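Local coordinates for hypothetical membrane protein (Corynebacterium glutamicum, PDB 6JS9) that binds heme through the N-terminal domain of HtaA and probably passes it on within the corynebacterial heme-uptake machinery, at residues F17-S20 and F21-Y24. Numbering follows the deposited sequence.
Sequences FRQS and FRNY. With HEM (protoporphyrin IX containing Fe), chain C.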
ATOM      1  N   PHE A  17      -2.414   5.203  -0.004  1.00 30.24           N
ATOM      2  CA  PHE A  17      -2.866   4.661  -1.290  1.00 33.09           C
ATOM      3  C   PHE A  17      -3.245   5.776  -2.264  1.00 39.75           C
ATOM      4  O   PHE A  17      -2.475   6.084  -3.184  1.00 34.68           O
ATOM      5  CB  PHE A  17      -4.034   3.680  -1.098  1.00 26.69           C
ATOM      6  CG  PHE A  17      -4.576   3.112  -2.386  1.00 29.91           C
ATOM      7  CD1 PHE A  17      -3.752   2.409  -3.255  1.00 33.67           C
ATOM      8  CD2 PHE A  17      -5.916   3.263  -2.718  1.00 33.62           C
ATOM      9  CE1 PHE A  17      -4.247   1.877  -4.457  1.00 32.43           C
ATOM     10  CE2 PHE A  17      -6.425   2.724  -3.905  1.00 34.01           C
ATOM     11  CZ  PHE A  17      -5.576   2.022  -4.776  1.00 34.60           C
ATOM     12  N   ARG A  18      -4.413   6.393  -2.077  1.00 36.29           N
ATOM     13  CA  ARG A  18      -4.869   7.434  -3.002  1.00 38.96           C
ATOM     14  C   ARG A  18      -5.965   8.255  -2.343  1.00 41.54           C
ATOM     15  O   ARG A  18      -7.007   7.706  -1.966  1.00 35.50           O
ATOM     16  CB  ARG A  18      -5.371   6.827  -4.306  1.00 37.56           C
ATOM     17  CG  ARG A  18      -6.024   7.853  -5.191  1.00 38.50           C
ATOM     18  CD  ARG A  18      -5.844   7.550  -6.650  1.00 43.23           C
ATOM     19  NE  ARG A  18      -6.766   8.365  -7.425  1.00 47.15           N
ATOM     20  CZ  ARG A  18      -6.724   8.505  -8.739  1.00 51.80           C
ATOM     21  NH1 ARG A  18      -5.788   7.883  -9.442  1.00 54.37           N
ATOM     22  NH2 ARG A  18      -7.628   9.268  -9.347  1.00 49.41           N
ATOM     23  N   GLN A  19      -5.754   9.569  -2.226  1.00 38.90           N
ATOM     24  CA  GLN A  19      -6.680  10.380  -1.445  1.00 39.55           C
ATOM     25  C   GLN A  19      -8.104  10.299  -1.994  1.00 34.07           C
ATOM     26  O   GLN A  19      -9.068  10.255  -1.220  1.00 34.87           O
ATOM     27  CB  GLN A  19      -6.221  11.836  -1.391  1.00 34.86           C
ATOM     28  CG  GLN A  19      -7.009  12.645  -0.370  1.00 42.79           C
ATOM     29  CD  GLN A  19      -6.551  14.076  -0.284  1.00 54.10           C
ATOM     30  OE1 GLN A  19      -6.063  14.640  -1.263  1.00 58.32           O
ATOM     31  NE2 GLN A  19      -6.696  14.676   0.889  1.00 61.81           N
ATOM     32  N   SER A  20      -8.262  10.281  -3.319  1.00 32.65           N
ATOM     33  CA  SER A  20      -9.613  10.214  -3.877  1.00 36.64           C
ATOM     34  C   SER A  20     -10.314   8.922  -3.489  1.00 39.98           C
ATOM     35  O   SER A  20     -11.542   8.901  -3.337  1.00 33.84           O
ATOM     36  CB  SER A  20      -9.578  10.354  -5.399  1.00 38.82           C
ATOM     37  OG  SER A  20      -9.056   9.181  -6.004  1.00 40.55           O
ATOM     38  N   PHE A  21      -9.562   7.832  -3.327  1.00 30.43           N
ATOM     39  CA  PHE A  21     -10.178   6.601  -2.853  1.00 32.96           C
ATOM     40  C   PHE A  21     -10.598   6.719  -1.393  1.00 38.24           C
ATOM     41  O   PHE A  21     -11.708   6.312  -1.025  1.00 43.64           O
ATOM     42  CB  PHE A  21      -9.235   5.418  -3.045  1.00 32.21           C
ATOM     43  CG  PHE A  21      -9.872   4.103  -2.733  1.00 31.61           C
ATOM     44  CD1 PHE A  21     -10.905   3.622  -3.530  1.00 28.40           C
ATOM     45  CD2 PHE A  21      -9.456   3.352  -1.647  1.00 31.70           C
ATOM     46  CE1 PHE A  21     -11.496   2.413  -3.253  1.00 27.42           C
ATOM     47  CE2 PHE A  21     -10.049   2.139  -1.368  1.00 27.05           C
ATOM     48  CZ  PHE A  21     -11.074   1.671  -2.170  1.00 28.98           C
ATOM     49  N   ARG A  22      -9.724   7.265  -0.536  1.00 29.86           N
ATOM     50  CA  ARG A  22     -10.107   7.463   0.862  1.00 27.73           C
ATOM     51  C   ARG A  22     -11.344   8.344   0.967  1.00 31.13           C
ATOM     52  O   ARG A  22     -12.215   8.101   1.812  1.00 28.46           O
ATOM     53  CB  ARG A  22      -8.951   8.076   1.670  1.00 31.52           C
ATOM     54  CG  ARG A  22      -7.662   7.249   1.656  1.00 31.64           C
ATOM     55  CD  ARG A  22      -6.700   7.627   2.792  1.00 38.02           C
ATOM     56  NE  ARG A  22      -6.400   9.055   2.858  1.00 40.84           N
ATOM     57  CZ  ARG A  22      -5.565   9.684   2.036  1.00 36.77           C
ATOM     58  NH1 ARG A  22      -4.951   9.014   1.072  1.00 32.58           N
ATOM     59  NH2 ARG A  22      -5.357  10.983   2.173  1.00 36.82           N
ATOM     60  N   ASN A  23     -11.427   9.383   0.125  1.00 28.44           N
ATOM     61  CA  ASN A  23     -12.589  10.262   0.127  1.00 36.19           C
ATOM     62  C   ASN A  23     -13.814   9.530  -0.396  1.00 31.30           C
ATOM     63  O   ASN A  23     -14.906   9.645   0.173  1.00 32.39           O
ATOM     64  CB  ASN A  23     -12.321  11.500  -0.728  1.00 42.84           C
ATOM     65  CG  ASN A  23     -11.395  12.504  -0.058  1.00 41.40           C
ATOM     66  OD1 ASN A  23     -11.180  12.476   1.156  1.00 38.90           O
ATOM     67  ND2 ASN A  23     -10.862  13.418  -0.854  1.00 37.43           N
ATOM     68  N   TYR A  24     -13.646   8.792  -1.494  1.00 34.36           N
ATOM     69  CA  TYR A  24     -14.708   7.953  -2.028  1.00 36.22           C
ATOM     70  C   TYR A  24     -15.300   7.060  -0.937  1.00 39.96           C
ATOM     71  O   TYR A  24     -16.525   7.001  -0.767  1.00 32.22           O
ATOM     72  CB  TYR A  24     -14.148   7.137  -3.199  1.00 30.70           C
ATOM     73  CG  TYR A  24     -14.978   5.943  -3.582  1.00 28.02           C
ATOM     74  CD1 TYR A  24     -16.224   6.096  -4.193  1.00 29.25           C
ATOM     75  CD2 TYR A  24     -14.516   4.660  -3.339  1.00 27.04           C
ATOM     76  CE1 TYR A  24     -16.975   4.998  -4.538  1.00 30.59           C
ATOM     77  CE2 TYR A  24     -15.255   3.556  -3.689  1.00 35.63           C
ATOM     78  CZ  TYR A  24     -16.492   3.729  -4.284  1.00 35.25           C
ATOM     79  OH  TYR A  24     -17.240   2.624  -4.619  1.00 31.39           O
TER
HETATM   80  CHA HEM C 300     -15.670   4.781  -7.932  1.00 31.17           C
HETATM   81  CHB HEM C 300     -13.825   0.515  -6.517  1.00 33.36           C
HETATM   82  CHC HEM C 300     -18.283  -1.349  -5.926  1.00 27.53           C
HETATM   83  CHD HEM C 300     -20.109   2.757  -7.774  1.00 29.26           C
HETATM   84  C1A HEM C 300     -14.768   3.796  -7.573  1.00 32.90           C
HETATM   85  C2A HEM C 300     -13.327   3.929  -7.508  1.00 29.00           C
HETATM   86  C3A HEM C 300     -12.803   2.763  -7.115  1.00 33.83           C
HETATM   87  C4A HEM C 300     -13.908   1.836  -6.913  1.00 30.88           C
HETATM   88  CMA HEM C 300     -11.287   2.481  -6.924  1.00 24.87           C
HETATM   89  CAA HEM C 300     -12.562   5.221  -7.827  1.00 25.53           C
HETATM   90  CBA HEM C 300     -12.749   6.210  -6.678  1.00 27.25           C
HETATM   91  CGA HEM C 300     -11.895   7.417  -6.947  1.00 38.56           C
HETATM   92  O1A HEM C 300     -10.684   7.391  -6.584  1.00 33.75           O
HETATM   93  O2A HEM C 300     -12.438   8.392  -7.534  1.00 35.62           O
HETATM   94  C1B HEM C 300     -14.863  -0.354  -6.248  1.00 26.05           C
HETATM   95  C2B HEM C 300     -14.701  -1.740  -5.832  1.00 28.78           C
HETATM   96  C3B HEM C 300     -15.933  -2.269  -5.663  1.00 29.48           C
HETATM   97  C4B HEM C 300     -16.909  -1.222  -5.964  1.00 25.11           C
HETATM   98  CMB HEM C 300     -13.306  -2.402  -5.637  1.00 31.34           C
HETATM   99  CAB HEM C 300     -16.382  -3.692  -5.219  1.00 31.65           C
HETATM  100  CBB HEM C 300     -15.551  -4.698  -4.910  1.00 36.20           C
HETATM  101  C1C HEM C 300     -19.188  -0.409  -6.391  1.00 25.01           C
HETATM  102  C2C HEM C 300     -20.631  -0.537  -6.405  1.00 23.45           C
HETATM  103  C3C HEM C 300     -21.140   0.599  -6.916  1.00 25.99           C
HETATM  104  C4C HEM C 300     -20.030   1.488  -7.229  1.00 26.32           C
HETATM  105  CMC HEM C 300     -21.355  -1.803  -5.905  1.00 28.00           C
HETATM  106  CAC HEM C 300     -22.624   0.986  -7.159  1.00 31.37           C
HETATM  107  CBC HEM C 300     -23.652   0.177  -6.911  1.00 35.68           C
HETATM  108  C1D HEM C 300     -19.085   3.673  -7.962  1.00 23.95           C
HETATM  109  C2D HEM C 300     -19.222   5.051  -8.426  1.00 32.14           C
HETATM  110  C3D HEM C 300     -17.994   5.605  -8.471  1.00 28.14           C
HETATM  111  C4D HEM C 300     -17.038   4.607  -8.039  1.00 28.76           C
HETATM  112  CMD HEM C 300     -20.548   5.759  -8.794  1.00 27.90           C
HETATM  113  CAD HEM C 300     -17.614   7.053  -8.874  1.00 27.30           C
HETATM  114  CBD HEM C 300     -17.705   7.866  -7.577  1.00 26.61           C
HETATM  115  CGD HEM C 300     -17.336   9.318  -7.775  1.00 34.88           C
HETATM  116  O1D HEM C 300     -17.721  10.130  -6.900  1.00 33.11           O
HETATM  117  O2D HEM C 300     -16.674   9.679  -8.787  1.00 39.43           O
HETATM  118  NA  HEM C 300     -15.078   2.508  -7.197  1.00 34.39           N
HETATM  119  NB  HEM C 300     -16.223  -0.083  -6.321  1.00 27.07           N
HETATM  120  NC  HEM C 300     -18.868   0.840  -6.880  1.00 27.43           N
HETATM  121  ND  HEM C 300     -17.734   3.456  -7.736  1.00 26.95           N
HETATM  122 FE   HEM C 300     -16.989   1.789  -6.739  1.00 36.31          FE
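Arg22, Asn23 and Tyr24 donate their backbone N-H groups to the carbonyls of Arg18, Gln19 and Ser20, the i to i+4 ladder that opens helix 19-26, with Arg18 at the N-cap. This short helix of the HtaA domain, set against a largely antiparallel beta structure, carries the axial heme ligand. Serine suits the first turn because its short hydroxyl stays close to the backbone, chi1 of 72° setting OG between the backbone N and the carbonyl carbon. Ser20 OG accepts the N-H of Arg18 NE at 2.8 Å, nearly in the guanidinium plane. The same Ser20 OG donates to HEM O1A over a very short 2.5 Å. Arg18 has the length to bring NE to this serine, consistent with a second-shell role, while its NH1 forms a salt bridge with Glu171. On the buried side Phe17 and Phe21 form an offset edge-to-face pair, the Phe17 edge toward the Phe21 face, planes at 89°, with Phe17 CD2 3.7 Å from Phe21 CD2. An apolar ring suits the porphyrin rim, where Phe21 CD1 lies 3.6 Å from the methyl carbon HEM CMA. The long Arg22 chain bends at chi3 (-53°), laying one guanidinium face over Gln19 CA; its NH1 forms a salt bridge with Asp174. Tyrosine suits the position one turn after Ser20 because its phenol carries an oxygen to the iron; His77 NE2 hydrogen-bonds that oxygen. Tyr24 OH meets the heme iron at 2.3 Å.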